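Local coordinates for proline iminopeptidase (Streptomyces halstedii, PDB 3WMR), which is an alpha/beta-hydrolase of the peptidase S33 family that probably releases an N-terminal proline from peptides and has a hydrophobic tunnel for polyketide substrates, at residues 160-165 and 196-201; 262-265 and 269-272. All coordinates share one frame; numbering follows the deposited sequence.

From the N terminus the chain first reaches contact 1. There helix 155-166 meets helix 189-202, and their packing closes a mostly helical loop of 30 residues. The chain then returns to the central sheet through strand 258-263. Contact 2 follows at once, closing the short turn from the end of that strand to the start of helix 270-279. The two loops lie in series, without nesting or crossing. The centres of contact 1 and contact 2 are about 12 Å apart. Glu161 OE1 of contact 1 lies 2.7 Å from Thr269 OG1 of contact 2, a probable hydrogen bond. Helix 155-166 is thereby tied to the alpha/beta core beside Asp266, a predicted active-site residue.

Contact 1 of 2, residues 160-165 and 196-201; sequences QEMARL and RAFYDR
Phe198 reaches from helix 189-202 to Met162 and Leu165 of helix 155-166, and these three buried side chains make the contact. Both helices belong to the helical insertion between strands 143-149 and 258-263, consistent with the cap of alpha/beta hydrolases. CG of Phe198 lies anti to the backbone N (chi1 -179°), which carries the ring toward helix 155-166. Its far end does the touching. Bends at chi2 and chi3 of Met162 lay SD 3.6 Å from Phe198 CZ, an oblique Met-aromatic contact. Leu165 meets the adjacent ring corner, with its CB 3.8 Å from Phe198 CE2. Leu165 CD1 adds a looser touch, 4.0 Å from Phe198 CZ. Phe236 and His202 also meet the ring, so it is packed from several directions. The side chain of Phe198 is about 8 Å from that of His293, predicted to be catalytic.

The backbones stay well apart; even the nearest pair, Leu165 CA and Phe198 CA, is separated by 8.2 Å. With an alanine at Phe198, the space between the helices is likely to lose its filling and Met162 SD its aromatic partner.

The ion pair of helix 155-166 contrasts with this buried ring. Glu161 packs against helix 270-279, and Arg164 lies on the solvent side. Arg164 grips Glu161 side-on through NE and NH2, with Arg164 NH2 2.9 Å from Glu161 OE1. The carboxylate is tilted against the guanidinium plane. Apolar packing and one sulfur-aromatic contact therefore join the helices, while the Arg164-Glu161 pair stays within one.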
loop_
_atom_site.group_PDB
_atom_site.type_symbol
_atom_site.label_atom_id
_atom_site.label_comp_id
_atom_site.label_asym_id
_atom_site.label_seq_id
_atom_site.Cartn_x
_atom_site.Cartn_y
_atom_site.Cartn_z
ATOM N N GLN A 160 -14.751 10.908 -1.732
ATOM C CA GLN A 160 -15.254 12.159 -1.131
ATOM C C GLN A 160 -14.115 13.083 -0.705
ATOM O O GLN A 160 -14.133 14.310 -0.945
ATOM C CB GLN A 160 -16.165 11.846 0.061
ATOM C CG GLN A 160 -17.453 11.203 -0.398
ATOM C CD GLN A 160 -18.272 10.544 0.695
ATOM O OE1 GLN A 160 -17.781 10.220 1.773
ATOM N NE2 GLN A 160 -19.549 10.332 0.399
ATOM N N GLU A 161 -13.100 12.495 -0.093
ATOM C CA GLU A 161 -11.973 13.272 0.370
ATOM C C GLU A 161 -11.115 13.805 -0.788
ATOM O O GLU A 161 -10.618 14.924 -0.706
ATOM C CB GLU A 161 -11.153 12.476 1.400
ATOM C CG GLU A 161 -11.866 12.371 2.738
ATOM C CD GLU A 161 -11.933 13.710 3.451
ATOM O OE1 GLU A 161 -10.923 14.120 4.082
ATOM O OE2 GLU A 161 -13.000 14.365 3.372
ATOM N N MET A 162 -10.989 13.036 -1.870
ATOM C CA MET A 162 -10.305 13.527 -3.078
ATOM C C MET A 162 -10.971 14.804 -3.615
ATOM O O MET A 162 -10.292 15.766 -3.961
ATOM C CB MET A 162 -10.301 12.476 -4.177
ATOM C CG MET A 162 -9.501 11.210 -3.904
ATOM S SD MET A 162 -7.818 11.444 -3.291
ATOM C CE MET A 162 -8.052 11.313 -1.523
ATOM N N ALA A 163 -12.300 14.801 -3.681
ATOM C CA ALA A 163 -13.049 15.972 -4.123
ATOM C C ALA A 163 -12.764 17.161 -3.205
ATOM O O ALA A 163 -12.618 18.289 -3.669
ATOM C CB ALA A 163 -14.547 15.669 -4.161
ATOM N N ARG A 164 -12.651 16.906 -1.909
ATOM C CA ARG A 164 -12.345 17.964 -0.958
ATOM C C ARG A 164 -10.947 18.545 -1.218
ATOM O O ARG A 164 -10.768 19.765 -1.345
ATOM C CB ARG A 164 -12.461 17.433 0.474
ATOM C CG ARG A 164 -12.534 18.525 1.523
ATOM C CD ARG A 164 -12.704 17.953 2.934
ATOM N NE ARG A 164 -11.597 17.071 3.305
ATOM C CZ ARG A 164 -10.368 17.476 3.634
ATOM N NH1 ARG A 164 -10.041 18.764 3.634
ATOM N NH2 ARG A 164 -9.446 16.575 3.947
ATOM N N LEU A 165 -9.965 17.664 -1.345
ATOM C CA LEU A 165 -8.571 18.089 -1.582
ATOM C C LEU A 165 -8.402 18.776 -2.926
ATOM O O LEU A 165 -7.642 19.753 -3.050
ATOM C CB LEU A 165 -7.635 16.878 -1.519
ATOM C CG LEU A 165 -7.574 16.152 -0.172
ATOM C CD1 LEU A 165 -6.624 14.971 -0.303
ATOM C CD2 LEU A 165 -7.145 17.096 0.944
ATOM N N ARG A 196 0.230 16.457 -10.988
ATOM C CA ARG A 196 1.433 16.721 -10.187
ATOM C C ARG A 196 1.232 17.779 -9.119
ATOM O O ARG A 196 1.803 17.688 -8.042
ATOM C CB ARG A 196 2.596 17.122 -11.094
ATOM C CG ARG A 196 3.184 15.935 -11.830
ATOM C CD ARG A 196 4.274 15.310 -10.995
ATOM N NE ARG A 196 5.310 16.317 -10.813
ATOM C CZ ARG A 196 6.118 16.408 -9.769
ATOM N NH1 ARG A 196 6.044 15.543 -8.777
ATOM N NH2 ARG A 196 7.007 17.384 -9.728
ATOM N N ALA A 197 0.422 18.784 -9.408
ATOM C CA ALA A 197 0.017 19.701 -8.366
ATOM C C ALA A 197 -0.653 18.954 -7.188
ATOM O O ALA A 197 -0.527 19.384 -6.049
ATOM C CB ALA A 197 -0.908 20.777 -8.926
ATOM N N PHE A 198 -1.353 17.843 -7.450
ATOM C CA PHE A 198 -1.964 17.049 -6.354
ATOM C C PHE A 198 -0.900 16.171 -5.708
ATOM O O PHE A 198 -0.780 16.147 -4.493
ATOM C CB PHE A 198 -3.149 16.188 -6.858
ATOM C CG PHE A 198 -3.837 15.370 -5.780
ATOM C CD1 PHE A 198 -3.314 14.146 -5.358
ATOM C CD2 PHE A 198 -5.039 15.802 -5.225
ATOM C CE1 PHE A 198 -3.966 13.391 -4.388
ATOM C CE2 PHE A 198 -5.689 15.053 -4.256
ATOM C CZ PHE A 198 -5.161 13.845 -3.849
ATOM N N TYR A 199 -0.114 15.470 -6.521
ATOM C CA TYR A 199 0.863 14.517 -5.993
ATOM C C TYR A 199 1.889 15.244 -5.127
ATOM O O TYR A 199 2.233 14.771 -4.043
ATOM C CB TYR A 199 1.562 13.721 -7.110
ATOM C CG TYR A 199 0.823 12.460 -7.599
ATOM C CD1 TYR A 199 -0.524 12.496 -7.928
ATOM C CD2 TYR A 199 1.503 11.262 -7.779
ATOM C CE1 TYR A 199 -1.193 11.344 -8.377
ATOM C CE2 TYR A 199 0.862 10.118 -8.251
ATOM C CZ TYR A 199 -0.484 10.165 -8.544
ATOM O OH TYR A 199 -1.091 9.032 -9.011
ATOM N N ASP A 200 2.351 16.402 -5.596
ATOM C CA ASP A 200 3.343 17.187 -4.861
ATOM C C ASP A 200 2.842 17.596 -3.478
ATOM O O ASP A 200 3.649 17.875 -2.611
ATOM C CB ASP A 200 3.759 18.451 -5.634
ATOM C CG ASP A 200 4.420 18.150 -6.971
ATOM O OD1 ASP A 200 4.854 17.007 -7.213
ATOM O OD2 ASP A 200 4.520 19.077 -7.803
ATOM N N ARG A 201 1.523 17.625 -3.249
ATOM C CA ARG A 201 1.023 17.974 -1.916
ATOM C C ARG A 201 0.747 16.759 -1.053
ATOM O O ARG A 201 1.041 16.760 0.160
ATOM C CB ARG A 201 -0.267 18.781 -1.998
ATOM C CG ARG A 201 -0.115 20.152 -2.621
ATOM C CD ARG A 201 -1.452 20.871 -2.592
ATOM N NE ARG A 201 -1.411 22.180 -3.248
ATOM C CZ ARG A 201 -2.426 23.032 -3.265
ATOM N NH1 ARG A 201 -3.574 22.727 -2.667
ATOM N NH2 ARG A 201 -2.306 24.187 -3.897
#

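Contact 2 of 2, residues 262-265 and 269-272; sequences IGRH and TPAT
Ile262 overlaps the start of helix 270-279 with the end of its longer branch. Its CD1 lies 4.0 Å from Pro270 N and 4.1 Å from Pro270 CD. The two side chains cross at about a right angle. CG1 of Ile262 sits between the backbone N and the carbonyl carbon (chi1 60°), and the extended chi2 carries CD1 out to the proline ring. Tyr285 of strand 283-288 touches both residues.

Arg264 adds a looser contact at the exposed side. Its CB points away, but the chain folds back and brings NH1 to 4.3 Å from Pro270 CG. The proline carbon lies at the guanidinium edge. The charge of Arg264 is met elsewhere, by Glu289.

Thr269 is the N-cap of the helix. Its OG1 accepts a weak bond from Thr272 N; its stronger partner is Glu161 of helix 155-166. In return, Thr272 OG1 donates to Thr269 O at 2.7 Å, in the carbonyl plane and on a lone pair.

This is the strand-to-helix turn of a beta-alpha-beta unit. It carries Asp266, predicted to be catalytic, whose OD2 accepts from Gly263 N. Strand and helix thus meet through apolar contact, and mainly the Thr272 OG1 bond to Thr269 O secures the first turn.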
loop_
_atom_site.group_PDB
_atom_site.type_symbol
_atom_site.label_atom_id
_atom_site.label_comp_id
_atom_site.label_asym_id
_atom_site.label_seq_id
_atom_site.Cartn_x
_atom_site.Cartn_y
_atom_site.Cartn_z
ATOM N N ILE A 262 -0.426 7.591 9.167
ATOM C CA ILE A 262 -0.627 8.418 7.993
ATOM C C ILE A 262 0.279 9.632 8.094
ATOM O O ILE A 262 0.867 9.915 9.164
ATOM C CB ILE A 262 -2.104 8.869 7.839
ATOM C CG1 ILE A 262 -2.546 9.680 9.064
ATOM C CG2 ILE A 262 -3.038 7.671 7.658
ATOM C CD1 ILE A 262 -3.882 10.360 8.898
ATOM N N GLY A 263 0.431 10.330 6.974
ATOM C CA GLY A 263 1.081 11.649 6.979
ATOM C C GLY A 263 0.049 12.731 7.229
ATOM O O GLY A 263 -1.118 12.562 6.884
ATOM N N ARG A 264 0.471 13.852 7.819
ATOM C CA ARG A 264 -0.428 14.993 8.048
ATOM C C ARG A 264 -1.036 15.477 6.722
ATOM O O ARG A 264 -2.226 15.799 6.655
ATOM C CB ARG A 264 0.318 16.135 8.775
ATOM C CG ARG A 264 -0.489 17.418 9.043
ATOM C CD ARG A 264 -1.822 17.164 9.763
ATOM N NE ARG A 264 -1.681 16.905 11.205
ATOM C CZ ARG A 264 -2.559 16.237 11.969
ATOM N NH1 ARG A 264 -3.675 15.699 11.461
ATOM N NH2 ARG A 264 -2.305 16.080 13.265
ATOM N N HIS A 265 -0.218 15.471 5.669
ATOM C CA HIS A 265 -0.616 15.929 4.329
ATOM C C HIS A 265 -1.111 14.793 3.404
ATOM O O HIS A 265 -1.298 14.995 2.210
ATOM C CB HIS A 265 0.576 16.651 3.685
ATOM C CG HIS A 265 1.139 17.745 4.539
ATOM N ND1 HIS A 265 2.412 17.697 5.073
ATOM C CD2 HIS A 265 0.591 18.905 4.975
ATOM C CE1 HIS A 265 2.627 18.787 5.788
ATOM N NE2 HIS A 265 1.539 19.536 5.748
ATOM N N THR A 269 -6.575 10.759 4.257
ATOM C CA THR A 269 -6.831 11.810 5.238
ATOM C C THR A 269 -7.333 11.222 6.537
ATOM O O THR A 269 -7.742 10.055 6.562
ATOM C CB THR A 269 -7.906 12.813 4.769
ATOM O OG1 THR A 269 -9.147 12.115 4.549
ATOM C CG2 THR A 269 -7.468 13.567 3.507
ATOM N N PRO A 270 -7.316 12.028 7.619
ATOM C CA PRO A 270 -7.899 11.588 8.882
ATOM C C PRO A 270 -9.304 11.017 8.729
ATOM O O PRO A 270 -9.629 10.017 9.373
ATOM C CB PRO A 270 -7.889 12.854 9.719
ATOM C CG PRO A 270 -6.625 13.522 9.292
ATOM C CD PRO A 270 -6.542 13.275 7.803
ATOM N N ALA A 271 -10.112 11.616 7.858
ATOM C CA ALA A 271 -11.449 11.087 7.564
ATOM C C ALA A 271 -11.451 9.684 6.938
ATOM O O ALA A 271 -12.351 8.880 7.209
ATOM C CB ALA A 271 -12.219 12.056 6.671
ATOM N N THR A 272 -10.472 9.391 6.092
ATOM C CA THR A 272 -10.438 8.084 5.393
ATOM C C THR A 272 -10.068 6.957 6.344
ATOM O O THR A 272 -10.503 5.833 6.161
ATOM C CB THR A 272 -9.441 8.031 4.209
ATOM O OG1 THR A 272 -8.102 8.205 4.683
ATOM C CG2 THR A 272 -9.758 9.078 3.163
#